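Local coordinates for papain-like protease (Human betacoronavirus 2c EMC/2012, PDB 4RNA), which probably cleaves the viral polyprotein as a papain-like cysteine protease and, like coronavirus relatives, may also remove ubiquitin-like modifiers from host proteins, at residues His93-Val98 and Asp149-Ile154; Asn116-Thr121 and Asp166-Leu171; Met120-Leu125 and His173-Lys178. All coordinates share one frame; numbering follows the deposited sequence.

Contact 1. Residues His93-Val98 and Asp149-Ile154; sequences HGWKMV and DFIALI
Trp95 and Met97, two residues apart on an extended stretch, both turn their side chains to Ile151 of helix 148-158, and each takes a different branch of it. The apolar evidence is short: Ile151 CG2 lies 3.9 Å from Trp95 CZ3 and 4.2 Å from Trp95 CE3, so the gamma methyl sits at the six-membered part of the indole, which it meets at a slant. The other branch ends in CD1, which stands 4.3 Å from Met97 SD, a looser touch. In Ile151 the methyl CG2 is anti to the backbone N, while CG1 lies beside that N (chi1 -64°), and this split aims one branch at each partner. Met97 is folded at all three torsions, which brings its sulfur rather than its terminal methyl nearest to the helix.

Between 93-98 and 149-154 the buried surface is 112 Å², and no hydrogen bond crosses. The polar groups have partners outside the two segments. Trp95 NE1 donates to Asp110, which fixes the indole from its five-membered side, and its ring also meets that of Phe162, their planes about 20° apart. On the helix, the carboxylate of Asp149 forms salt bridges with Lys89 and Lys141, tying helix 148-158 to helices 81-92 and 133-143.

Backbone bonds hold both partners in shape: Leu153 N donates to Asp149 O over 2.8 Å in the helix, whereas Val98 pairs with Ser105. That second pairing belongs to the small antiparallel hairpin of strands 97-98 and 105-106. The contact therefore joins the hairpin and the loop leading into it to the flank of the helical thumb known from coronavirus papain-like proteases.

Contact 2. Residues Asn116-Thr121 and Asp166-Leu171; sequences NAVIMT and DDASRL
Val118 is the central side chain here, and its CG2 methyl does most of the touching. It approaches the start of helix 168-176 between two residues, standing 3.6 Å from Ala168 O and 3.7 Å from Leu171 CB. With CG1 anti to the backbone N (chi1 167°), CG2 is left beside that N, on the side of the approaching helix. The side chains of Val118 and Leu171 meet at about a right angle. Leu171 touches with its CB alone; its outer part leads off, with chi1 at -110°, away from a staggered value, and packs on Ile154 of helix 148-158.

Next to this, two alanines face each other, Ala117 CB lying 4.0 Å from Ala168 CB. Their small methyls go with a close backbone approach, Val118 CA and Ala168 CA being 5.8 Å apart.

Asp166, Asp167 and Arg170 form a polar network at the helix start. Asp167, the N-cap, accepts from Arg170 N at its OD1 over 2.9 Å, the donor coming from well above the carboxylate plane. Asp166 OD1 takes three donors: its anti lone pair serves Asp167 N, and Arg170 grips it side-on through NE and NH2, with NH2 at 3.1 Å and also bonded to Gly158 O. Around them, Thr161, Arg84 and Asn159 of the second subunit pack on Asp166, Asp167 and Arg170 respectively.

Chemically, then, the contact between 116-121 and 166-171 is mainly apolar, with no hydrogen bond across, while Arg170 and Asp166 form a salt bridge within 166-171; the Asp167 carboxylate probably also interacts favourably with the positive end of the helix dipole.

Contact 3. Residues Met120-Leu125 and His173-Lys178; sequences MTLDLL and HTVLAK
This is a buried, wholly apolar contact in which Leu122 of helix 115-122 and Leu125 in the turn that follows it interlock with Val175 and Leu176 of helix 168-176; the centre of the contact lies about 5 Å from the centre of the chain. The backbones stay well apart, Leu122 CA being 8.6 Å from Leu176 CA, and side chains alone span the interval.

The two methyls of Leu122 have different nearest partners. CD1 lies 3.8 Å from Val175 CG1, where the two chains meet at a slant, and CD2 lies 3.9 Å from Leu176 CD2 as the leucines slide past each other in opposite directions. Val175 presents CG1 because that branch is anti to its backbone N (chi1 172°), pointing out from the helix toward Leu122. Leu176 starts off less directly, yet its extended chain brings CD2 back to the contact.

The same methyl serves a second leucine: Leu125 CD1 meets Leu176 CD2 tip to tip at 3.8 Å. Leu125 can do this because the chain folds back in a type I beta turn from Leu122 to Leu125, closed by Leu125 N donating to Leu122 O over 3.1 Å, which puts Leu122 and Leu125 on one side. In the thumb, palm and fingers architecture of coronavirus papain-like proteases, this contact belongs to the helical thumb, where the thumb meets the beta strands: Leu124 packs on strand 280-287, and Leu176 on Cys210 of strand 210-212.

Helix 148-158 closes the flank, with Ile154 against both Leu122 and Val175. Polar groups nearby are tied down elsewhere. Asp123, buried, forms a salt bridge with Arg104 and accepts from His142 NE2, while His173 NE2 is hydrogen-bonded to Ser249 OG.

Overall arrangement
Reading from the N terminus, contact 1 closes the first loop, from the stretch after helix 81-92 to helix 148-158. Inside it begin contacts 2 and 3, whose first segments overlap at Met120 and Thr121 on helix 115-122; both run past helix 148-158 to close on helix 168-176, so each crosses contact 1 rather than nesting in it. Helix 148-158 is the bridge: Ile151 CG1 lies 3.6 Å from Ile119 CD1, and Phe150 CZ 4.0 Å from Leu122 CD1. Contacts 2 and 3, with centres about 8 Å apart, join the same helix pair at successive levels. Together the three tie the hairpin of strands 97-98 and 105-106 to three thumb helices.

Contact 1. Residues His93-Val98 and Asp149-Ile154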
loop_
_atom_site.group_PDB
_atom_site.type_symbol
_atom_site.label_atom_id
_atom_site.label_comp_id
_atom_site.label_asym_id
_atom_site.label_seq_id
_atom_site.Cartn_x
_atom_site.Cartn_y
_atom_site.Cartn_z
ATOM N N HIS A 93 2.913 -0.826 -20.565
ATOM C CA HIS A 93 3.270 -0.408 -21.924
ATOM C C HIS A 93 2.388 -0.964 -22.995
ATOM O O HIS A 93 2.175 -0.336 -24.010
ATOM C CB HIS A 93 4.733 -0.733 -22.240
ATOM C CG HIS A 93 5.497 0.470 -22.671
ATOM N ND1 HIS A 93 6.568 0.928 -21.989
ATOM C CD2 HIS A 93 5.242 1.384 -23.684
ATOM C CE1 HIS A 93 7.003 2.059 -22.567
ATOM N NE2 HIS A 93 6.184 2.339 -23.605
ATOM N N GLY A 94 1.864 -2.154 -22.785
ATOM C CA GLY A 94 0.913 -2.703 -23.734
ATOM C C GLY A 94 -0.536 -2.255 -23.508
ATOM O O GLY A 94 -1.457 -2.825 -24.059
ATOM N N TRP A 95 -0.779 -1.262 -22.661
ATOM C CA TRP A 95 -2.128 -0.743 -22.559
ATOM C C TRP A 95 -2.349 0.378 -23.570
ATOM O O TRP A 95 -1.385 0.863 -24.171
ATOM C CB TRP A 95 -2.355 -0.249 -21.123
ATOM C CG TRP A 95 -2.584 -1.371 -20.119
ATOM C CD1 TRP A 95 -2.754 -2.746 -20.373
ATOM C CD2 TRP A 95 -2.730 -1.214 -18.677
ATOM N NE1 TRP A 95 -2.977 -3.441 -19.188
ATOM C CE2 TRP A 95 -2.963 -2.569 -18.124
ATOM C CE3 TRP A 95 -2.677 -0.110 -17.800
ATOM C CZ2 TRP A 95 -3.163 -2.786 -16.749
ATOM C CZ3 TRP A 95 -2.885 -0.353 -16.426
ATOM C CH2 TRP A 95 -3.118 -1.644 -15.919
ATOM N N LYS A 96 -3.587 0.867 -23.706
ATOM C CA LYS A 96 -3.860 1.972 -24.632
ATOM C C LYS A 96 -4.794 3.078 -24.034
ATOM O O LYS A 96 -5.857 2.756 -23.474
ATOM C CB LYS A 96 -4.428 1.397 -25.930
ATOM C CG LYS A 96 -4.776 2.427 -26.995
ATOM C CD LYS A 96 -5.348 1.739 -28.211
ATOM C CE LYS A 96 -5.686 2.765 -29.277
ATOM N NZ LYS A 96 -6.160 2.010 -30.482
ATOM N N MET A 97 -4.363 4.343 -24.171
ATOM C CA MET A 97 -5.153 5.558 -23.909
ATOM C C MET A 97 -5.771 6.012 -25.225
ATOM O O MET A 97 -5.063 6.090 -26.237
ATOM C CB MET A 97 -4.291 6.742 -23.489
ATOM C CG MET A 97 -3.419 6.518 -22.274
ATOM S SD MET A 97 -4.365 6.375 -20.745
ATOM C CE MET A 97 -5.354 7.853 -20.604
ATOM N N VAL A 98 -7.064 6.326 -25.190
ATOM C CA VAL A 98 -7.799 6.860 -26.370
ATOM C C VAL A 98 -8.282 8.238 -25.925
ATOM O O VAL A 98 -8.350 8.490 -24.710
ATOM C CB VAL A 98 -8.986 5.960 -26.758
ATOM C CG1 VAL A 98 -8.491 4.743 -27.534
ATOM C CG2 VAL A 98 -9.794 5.565 -25.509
ATOM N N ASP A 149 4.622 6.023 -17.554
ATOM C CA ASP A 149 5.258 6.080 -16.275
ATOM C C ASP A 149 4.259 6.399 -15.185
ATOM O O ASP A 149 4.399 5.925 -14.064
ATOM C CB ASP A 149 6.309 7.173 -16.229
ATOM C CG ASP A 149 7.570 6.783 -16.971
ATOM O OD1 ASP A 149 7.623 5.661 -17.508
ATOM O OD2 ASP A 149 8.502 7.592 -17.027
ATOM N N PHE A 150 3.330 7.313 -15.469
ATOM C CA PHE A 150 2.442 7.792 -14.400
ATOM C C PHE A 150 1.519 6.668 -13.933
ATOM O O PHE A 150 1.278 6.451 -12.750
ATOM C CB PHE A 150 1.622 8.979 -14.906
ATOM C CG PHE A 150 0.790 9.641 -13.842
ATOM C CD1 PHE A 150 1.422 10.324 -12.776
ATOM C CD2 PHE A 150 -0.575 9.678 -13.950
ATOM C CE1 PHE A 150 0.641 10.991 -11.822
ATOM C CE2 PHE A 150 -1.366 10.355 -13.005
ATOM C CZ PHE A 150 -0.740 10.998 -11.936
ATOM N N ILE A 151 1.039 5.924 -14.869
ATOM C CA ILE A 151 0.220 4.813 -14.533
ATOM C C ILE A 151 1.038 3.761 -13.755
ATOM O O ILE A 151 0.543 3.268 -12.722
ATOM C CB ILE A 151 -0.401 4.157 -15.766
ATOM C CG1 ILE A 151 -1.367 5.123 -16.475
ATOM C CG2 ILE A 151 -1.091 2.893 -15.331
ATOM C CD1 ILE A 151 -1.580 4.689 -17.903
ATOM N N ALA A 152 2.254 3.410 -14.213
ATOM C CA ALA A 152 3.073 2.402 -13.501
ATOM C C ALA A 152 3.446 2.901 -12.086
ATOM O O ALA A 152 3.443 2.159 -11.108
ATOM C CB ALA A 152 4.334 2.033 -14.318
ATOM N N LEU A 153 3.706 4.185 -11.968
ATOM C CA LEU A 153 3.953 4.712 -10.652
ATOM C C LEU A 153 2.759 4.693 -9.667
ATOM O O LEU A 153 2.925 4.350 -8.491
ATOM C CB LEU A 153 4.483 6.128 -10.761
ATOM C CG LEU A 153 5.974 6.305 -11.117
ATOM C CD1 LEU A 153 6.271 7.791 -11.212
ATOM C CD2 LEU A 153 6.935 5.651 -10.123
ATOM N N ILE A 154 1.559 5.081 -10.134
ATOM C CA ILE A 154 0.361 4.993 -9.330
ATOM C C ILE A 154 0.221 3.556 -8.885
ATOM O O ILE A 154 -0.040 3.318 -7.709
ATOM C CB ILE A 154 -0.907 5.453 -10.125
ATOM C CG1 ILE A 154 -0.905 6.951 -10.330
ATOM C CG2 ILE A 154 -2.208 4.974 -9.473
ATOM C CD1 ILE A 154 -2.120 7.330 -11.165
#

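Contact 2. Residues Asn116-Thr121 and Asp166-Leu171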
loop_
_atom_site.group_PDB
_atom_site.type_symbol
_atom_site.label_atom_id
_atom_site.label_comp_id
_atom_site.label_asym_id
_atom_site.label_seq_id
_atom_site.Cartn_x
_atom_site.Cartn_y
_atom_site.Cartn_z
ATOM N N ASN A 116 -8.650 3.767 -14.873
ATOM C CA ASN A 116 -9.418 4.765 -15.598
ATOM C C ASN A 116 -10.152 5.817 -14.699
ATOM O O ASN A 116 -9.919 7.078 -14.802
ATOM C CB ASN A 116 -10.397 4.016 -16.559
ATOM C CG ASN A 116 -11.101 4.996 -17.463
ATOM O OD1 ASN A 116 -10.417 5.685 -18.210
ATOM N ND2 ASN A 116 -12.422 5.161 -17.314
ATOM N N ALA A 117 -10.895 5.314 -13.700
ATOM C CA ALA A 117 -11.614 6.160 -12.723
ATOM C C ALA A 117 -10.631 7.063 -11.997
ATOM O O ALA A 117 -10.829 8.275 -11.931
ATOM C CB ALA A 117 -12.397 5.319 -11.721
ATOM N N VAL A 118 -9.525 6.496 -11.526
ATOM C CA VAL A 118 -8.557 7.335 -10.832
ATOM C C VAL A 118 -7.941 8.416 -11.733
ATOM O O VAL A 118 -7.861 9.584 -11.338
ATOM C CB VAL A 118 -7.392 6.458 -10.279
ATOM C CG1 VAL A 118 -6.212 7.338 -9.843
ATOM C CG2 VAL A 118 -7.888 5.628 -9.123
ATOM N N ILE A 119 -7.448 8.025 -12.910
ATOM C CA ILE A 119 -6.713 8.958 -13.780
ATOM C C ILE A 119 -7.627 10.085 -14.352
ATOM O O ILE A 119 -7.290 11.276 -14.325
ATOM C CB ILE A 119 -5.991 8.163 -14.938
ATOM C CG1 ILE A 119 -4.818 7.330 -14.367
ATOM C CG2 ILE A 119 -5.461 9.077 -16.043
ATOM C CD1 ILE A 119 -4.561 6.120 -15.239
ATOM N N MET A 120 -8.815 9.725 -14.782
ATOM C CA MET A 120 -9.804 10.724 -15.279
ATOM C C MET A 120 -10.274 11.670 -14.212
ATOM O O MET A 120 -10.590 12.784 -14.556
ATOM C CB MET A 120 -11.034 10.007 -15.861
ATOM C CG MET A 120 -10.603 9.271 -17.099
ATOM S SD MET A 120 -12.007 8.688 -18.099
ATOM C CE MET A 120 -12.523 10.271 -18.753
ATOM N N THR A 121 -10.269 11.235 -12.931
ATOM C CA THR A 121 -10.636 12.113 -11.842
ATOM C C THR A 121 -9.448 13.051 -11.571
ATOM O O THR A 121 -9.643 14.307 -11.449
ATOM C CB THR A 121 -10.987 11.341 -10.551
ATOM O OG1 THR A 121 -12.121 10.536 -10.752
ATOM C CG2 THR A 121 -11.316 12.329 -9.365
ATOM N N ASP A 166 -9.085 -3.439 -8.058
ATOM C CA ASP A 166 -8.616 -2.661 -6.938
ATOM C C ASP A 166 -9.643 -1.587 -6.663
ATOM O O ASP A 166 -10.633 -1.459 -7.384
ATOM C CB ASP A 166 -7.214 -2.084 -7.205
ATOM C CG ASP A 166 -6.370 -2.003 -5.938
ATOM O OD1 ASP A 166 -6.849 -1.466 -4.903
ATOM O OD2 ASP A 166 -5.236 -2.532 -5.997
ATOM N N ASP A 167 -9.430 -0.849 -5.591
ATOM C CA ASP A 167 -10.348 0.146 -5.085
ATOM C C ASP A 167 -9.943 1.549 -5.585
ATOM O O ASP A 167 -8.926 2.131 -5.126
ATOM C CB ASP A 167 -10.243 0.054 -3.540
ATOM C CG ASP A 167 -11.236 0.952 -2.795
ATOM O OD1 ASP A 167 -11.618 2.035 -3.266
ATOM O OD2 ASP A 167 -11.593 0.591 -1.649
ATOM N N ALA A 168 -10.755 2.112 -6.498
ATOM C CA ALA A 168 -10.496 3.464 -7.027
ATOM C C ALA A 168 -10.469 4.538 -5.962
ATOM O O ALA A 168 -9.630 5.447 -6.026
ATOM C CB ALA A 168 -11.498 3.862 -8.125
ATOM N N SER A 169 -11.367 4.466 -4.993
ATOM C CA SER A 169 -11.330 5.520 -3.944
ATOM C C SER A 169 -10.056 5.407 -3.138
ATOM O O SER A 169 -9.461 6.435 -2.793
ATOM C CB SER A 169 -12.616 5.540 -3.045
ATOM O OG SER A 169 -13.790 5.626 -3.894
ATOM N N ARG A 170 -9.659 4.173 -2.821
ATOM C CA ARG A 170 -8.424 3.979 -2.028
ATOM C C ARG A 170 -7.279 4.600 -2.796
ATOM O O ARG A 170 -6.494 5.355 -2.251
ATOM C CB ARG A 170 -8.146 2.495 -1.798
ATOM C CG ARG A 170 -6.850 2.190 -1.007
ATOM C CD ARG A 170 -6.612 0.669 -1.006
ATOM N NE ARG A 170 -5.969 0.199 -2.231
ATOM C CZ ARG A 170 -4.708 0.454 -2.618
ATOM N NH1 ARG A 170 -3.824 1.287 -1.970
ATOM N NH2 ARG A 170 -4.342 -0.070 -3.742
ATOM N N LEU A 171 -7.175 4.276 -4.073
ATOM C CA LEU A 171 -6.050 4.834 -4.891
ATOM C C LEU A 171 -6.046 6.315 -5.050
ATOM O O LEU A 171 -4.953 6.993 -4.959
ATOM C CB LEU A 171 -6.049 4.167 -6.279
ATOM C CG LEU A 171 -4.942 3.201 -6.642
ATOM C CD1 LEU A 171 -3.529 3.586 -6.127
ATOM C CD2 LEU A 171 -5.389 1.862 -6.092
#

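Contact 3. Residues Met120-Leu125 and His173-Lys178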
loop_
_atom_site.group_PDB
_atom_site.type_symbol
_atom_site.label_atom_id
_atom_site.label_comp_id
_atom_site.label_asym_id
_atom_site.label_seq_id
_atom_site.Cartn_x
_atom_site.Cartn_y
_atom_site.Cartn_z
ATOM N N MET A 120 -8.815 9.725 -14.782
ATOM C CA MET A 120 -9.804 10.724 -15.279
ATOM C C MET A 120 -10.274 11.670 -14.212
ATOM O O MET A 120 -10.590 12.784 -14.556
ATOM C CB MET A 120 -11.034 10.007 -15.861
ATOM C CG MET A 120 -10.603 9.271 -17.099
ATOM S SD MET A 120 -12.007 8.688 -18.099
ATOM C CE MET A 120 -12.523 10.271 -18.753
ATOM N N THR A 121 -10.269 11.235 -12.931
ATOM C CA THR A 121 -10.636 12.113 -11.842
ATOM C C THR A 121 -9.448 13.051 -11.571
ATOM O O THR A 121 -9.643 14.307 -11.449
ATOM C CB THR A 121 -10.987 11.341 -10.551
ATOM O OG1 THR A 121 -12.121 10.536 -10.752
ATOM C CG2 THR A 121 -11.316 12.329 -9.365
ATOM N N LEU A 122 -8.222 12.493 -11.513
ATOM C CA LEU A 122 -7.029 13.375 -11.219
ATOM C C LEU A 122 -6.839 14.387 -12.333
ATOM O O LEU A 122 -6.387 15.484 -12.133
ATOM C CB LEU A 122 -5.697 12.546 -11.132
ATOM C CG LEU A 122 -5.560 11.580 -9.940
ATOM C CD1 LEU A 122 -4.348 10.670 -10.223
ATOM C CD2 LEU A 122 -5.391 12.447 -8.656
ATOM N N ASP A 123 -7.162 14.014 -13.557
ATOM C CA ASP A 123 -7.087 14.944 -14.682
ATOM C C ASP A 123 -7.965 16.225 -14.560
ATOM O O ASP A 123 -7.714 17.194 -15.291
ATOM C CB ASP A 123 -7.414 14.227 -16.011
ATOM C CG ASP A 123 -6.197 13.406 -16.575
ATOM O OD1 ASP A 123 -5.054 13.643 -16.139
ATOM O OD2 ASP A 123 -6.433 12.525 -17.475
ATOM N N LEU A 124 -8.954 16.247 -13.645
ATOM C CA LEU A 124 -9.852 17.382 -13.535
ATOM C C LEU A 124 -9.317 18.294 -12.460
ATOM O O LEU A 124 -9.862 19.353 -12.272
ATOM C CB LEU A 124 -11.265 16.958 -13.148
ATOM C CG LEU A 124 -11.888 16.156 -14.329
ATOM C CD1 LEU A 124 -13.272 15.583 -13.960
ATOM C CD2 LEU A 124 -11.958 17.058 -15.550
ATOM N N LEU A 125 -8.295 17.879 -11.734
ATOM C CA LEU A 125 -7.922 18.718 -10.535
ATOM C C LEU A 125 -6.968 19.893 -10.799
ATOM O O LEU A 125 -5.882 19.696 -11.388
ATOM C CB LEU A 125 -7.289 17.842 -9.413
ATOM C CG LEU A 125 -8.160 16.695 -8.839
ATOM C CD1 LEU A 125 -7.438 15.668 -7.968
ATOM C CD2 LEU A 125 -9.536 17.139 -8.291
ATOM N N HIS A 173 -7.108 8.393 -2.965
ATOM C CA HIS A 173 -6.664 9.024 -1.753
ATOM C C HIS A 173 -5.193 8.802 -1.497
ATOM O O HIS A 173 -4.500 9.716 -1.077
ATOM C CB HIS A 173 -7.652 8.722 -0.558
ATOM C CG HIS A 173 -9.050 9.381 -0.739
ATOM N ND1 HIS A 173 -9.462 10.480 -0.032
ATOM C CD2 HIS A 173 -10.105 9.081 -1.622
ATOM C CE1 HIS A 173 -10.710 10.841 -0.439
ATOM N NE2 HIS A 173 -11.099 9.994 -1.407
ATOM N N THR A 174 -4.646 7.652 -1.852
ATOM C CA THR A 174 -3.218 7.447 -1.743
ATOM C C THR A 174 -2.386 8.277 -2.681
ATOM O O THR A 174 -1.281 8.728 -2.320
ATOM C CB THR A 174 -2.792 5.979 -2.018
ATOM O OG1 THR A 174 -3.310 5.581 -3.283
ATOM C CG2 THR A 174 -3.347 5.082 -1.048
ATOM N N VAL A 175 -2.891 8.483 -3.894
ATOM C CA VAL A 175 -2.187 9.347 -4.796
ATOM C C VAL A 175 -2.204 10.781 -4.271
ATOM O O VAL A 175 -1.192 11.411 -4.311
ATOM C CB VAL A 175 -2.744 9.268 -6.247
ATOM C CG1 VAL A 175 -2.103 10.344 -7.117
ATOM C CG2 VAL A 175 -2.423 7.904 -6.843
ATOM N N LEU A 176 -3.360 11.277 -3.802
ATOM C CA LEU A 176 -3.468 12.647 -3.399
ATOM C C LEU A 176 -2.727 12.864 -2.105
ATOM O O LEU A 176 -2.229 13.997 -1.831
ATOM C CB LEU A 176 -4.925 13.042 -3.253
ATOM C CG LEU A 176 -5.644 13.246 -4.596
ATOM C CD1 LEU A 176 -7.162 13.421 -4.388
ATOM C CD2 LEU A 176 -5.058 14.417 -5.333
ATOM N N ALA A 177 -2.550 11.807 -1.316
ATOM C CA ALA A 177 -1.600 11.979 -0.130
ATOM C C ALA A 177 -0.162 12.371 -0.547
ATOM O O ALA A 177 0.588 12.905 0.269
ATOM C CB ALA A 177 -1.571 10.749 0.769
ATOM N N LYS A 178 0.211 12.154 -1.809
ATOM C CA LYS A 178 1.523 12.527 -2.332
ATOM C C LYS A 178 1.558 13.886 -2.998
ATOM O O LYS A 178 2.561 14.235 -3.664
ATOM C CB LYS A 178 1.989 11.487 -3.372
ATOM C CG LYS A 178 1.938 10.013 -2.918
ATOM C CD LYS A 178 2.462 9.902 -1.519
ATOM C CE LYS A 178 3.288 8.627 -1.334
ATOM N NZ LYS A 178 2.415 7.425 -1.420
#